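PDB 6KR6: protein piwi from Drosophila melanogaster, which binds piRNAs of 24 to 30 nucleotides and, in complex with them, mediates the repression of transposable elements during meiosis. Local coordinates for residues K173-E178 with Q377-S382. Numbering follows the deposited sequence.
Sequences KGLNLE and QNTPES
Gly174 and Leu175, in the turn that follows helix 158-172, pack on the kink where helix 362-378 gives way to helix 380-388 in this Argonaute-family protein; Thr379 holds the N-cap position of the second helix. The backbone of Gly174 lies against the first turn of that helix, its CA 4.3 Å from the CA of Ser382, and Ser382 OG lies 3.3 Å from Gly174 CA. This hydroxyl is hydrogen-bonded to Ser171 O, which links the first turn of helix 380-388 to the last turn of helix 158-172. Leu175 turns its CG beside its own backbone N (chi1 -54°), and the CD2 branch reaches in between two hydroxyls, 3.3 Å from Ser382 OG and 3.4 Å from Thr379 OG1. The Leu175 side chain also touches Phe372 and Leu376 of helix 362-378. In Thr379, OG1 sits beside the backbone N (chi1 -61°) and bonds back to Arg375 O; it makes no capping bond to the second helix. The same rotation sets CG2 anti to the backbone N, 3.4 Å from Gly174 O. Glu381, an exposed residue, lays its CB 3.7 Å from Gly174 CA, and its chain runs extended beyond CG. No hydrogen bond joins the two segments directly, but Leu175 O receives a weak hydrogen bond from Arg375 NH2.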
loop_
_atom_site.group_PDB
_atom_site.type_symbol
_atom_site.label_atom_id
_atom_site.label_comp_id
_atom_site.label_asym_id
_atom_site.label_seq_id
_atom_site.Cartn_x
_atom_site.Cartn_y
_atom_site.Cartn_z
ATOM N N LYS A 173 -12.508 4.755 24.036
ATOM C CA LYS A 173 -11.890 4.555 25.344
ATOM C C LYS A 173 -12.741 3.664 26.242
ATOM O O LYS A 173 -12.203 2.971 27.114
ATOM C CB LYS A 173 -11.642 5.905 26.020
ATOM N N GLY A 174 -14.062 3.663 26.048
ATOM C CA GLY A 174 -14.921 2.817 26.859
ATOM C C GLY A 174 -14.682 1.337 26.639
ATOM O O GLY A 174 -14.878 0.530 27.553
ATOM N N LEU A 175 -14.255 0.958 25.433
ATOM C CA LEU A 175 -13.956 -0.439 25.142
ATOM C C LEU A 175 -12.688 -0.923 25.828
ATOM O O LEU A 175 -12.444 -2.134 25.851
ATOM C CB LEU A 175 -13.831 -0.644 23.632
ATOM C CG LEU A 175 -15.021 -0.172 22.802
ATOM C CD1 LEU A 175 -14.863 -0.609 21.357
ATOM C CD2 LEU A 175 -16.309 -0.706 23.396
ATOM N N ASN A 176 -11.888 -0.013 26.379
ATOM C CA ASN A 176 -10.629 -0.336 27.047
ATOM C C ASN A 176 -9.723 -1.160 26.133
ATOM O O ASN A 176 -9.297 -2.271 26.455
ATOM C CB ASN A 176 -10.878 -1.051 28.377
ATOM C CG ASN A 176 -9.637 -1.111 29.244
ATOM O OD1 ASN A 176 -8.690 -0.350 29.043
ATOM N ND2 ASN A 176 -9.634 -2.016 30.215
ATOM N N LEU A 177 -9.445 -0.592 24.965
ATOM C CA LEU A 177 -8.507 -1.162 24.012
ATOM C C LEU A 177 -7.348 -0.194 23.823
ATOM O O LEU A 177 -7.538 1.026 23.864
ATOM C CB LEU A 177 -9.179 -1.449 22.664
ATOM C CG LEU A 177 -10.342 -2.445 22.673
ATOM C CD1 LEU A 177 -10.831 -2.720 21.258
ATOM C CD2 LEU A 177 -9.937 -3.735 23.366
ATOM N N GLU A 178 -6.151 -0.742 23.633
ATOM C CA GLU A 178 -4.979 0.086 23.382
ATOM C C GLU A 178 -5.191 0.913 22.120
ATOM O O GLU A 178 -5.323 0.366 21.021
ATOM C CB GLU A 178 -3.734 -0.789 23.250
ATOM N N GLN A 377 -21.545 -1.547 21.204
ATOM C CA GLN A 377 -22.914 -1.165 21.523
ATOM C C GLN A 377 -23.322 -1.632 22.914
ATOM O O GLN A 377 -24.143 -0.981 23.568
ATOM C CB GLN A 377 -23.862 -1.735 20.469
ATOM C CG GLN A 377 -25.207 -1.037 20.384
ATOM C CD GLN A 377 -25.145 0.256 19.593
ATOM O OE1 GLN A 377 -24.072 0.706 19.193
ATOM N NE2 GLN A 377 -26.306 0.858 19.357
ATOM N N ASN A 378 -22.773 -2.755 23.378
ATOM C CA ASN A 378 -23.118 -3.265 24.700
ATOM C C ASN A 378 -22.312 -2.611 25.812
ATOM O O ASN A 378 -22.754 -2.621 26.967
ATOM C CB ASN A 378 -22.924 -4.782 24.748
ATOM C CG ASN A 378 -23.863 -5.521 23.814
ATOM O OD1 ASN A 378 -24.980 -5.072 23.557
ATOM N ND2 ASN A 378 -23.413 -6.660 23.300
ATOM N N THR A 379 -21.155 -2.047 25.499
ATOM C CA THR A 379 -20.337 -1.389 26.512
ATOM C C THR A 379 -21.007 -0.096 26.957
ATOM O O THR A 379 -21.162 0.822 26.141
ATOM C CB THR A 379 -18.940 -1.101 25.967
ATOM O OG1 THR A 379 -18.298 -2.332 25.611
ATOM C CG2 THR A 379 -18.097 -0.378 27.012
ATOM N N PRO A 380 -21.418 0.026 28.224
ATOM C CA PRO A 380 -22.087 1.261 28.656
ATOM C C PRO A 380 -21.165 2.461 28.701
ATOM O O PRO A 380 -21.646 3.594 28.591
ATOM C CB PRO A 380 -22.605 0.904 30.055
ATOM C CG PRO A 380 -21.633 -0.113 30.548
ATOM C CD PRO A 380 -21.228 -0.920 29.337
ATOM N N GLU A 381 -19.854 2.250 28.843
ATOM C CA GLU A 381 -18.926 3.373 28.914
ATOM C C GLU A 381 -18.812 4.083 27.570
ATOM O O GLU A 381 -18.765 5.318 27.516
ATOM C CB GLU A 381 -17.564 2.879 29.397
ATOM C CG GLU A 381 -17.651 2.021 30.655
ATOM C CD GLU A 381 -16.324 1.402 31.050
ATOM O OE1 GLU A 381 -15.384 1.427 30.230
ATOM O OE2 GLU A 381 -16.224 0.891 32.187
ATOM N N SER A 382 -18.772 3.323 26.473
ATOM C CA SER A 382 -18.747 3.934 25.147
ATOM C C SER A 382 -20.106 4.520 24.786
ATOM O O SER A 382 -20.188 5.613 24.205
ATOM C CB SER A 382 -18.320 2.902 24.103
ATOM O OG SER A 382 -17.103 2.279 24.471
#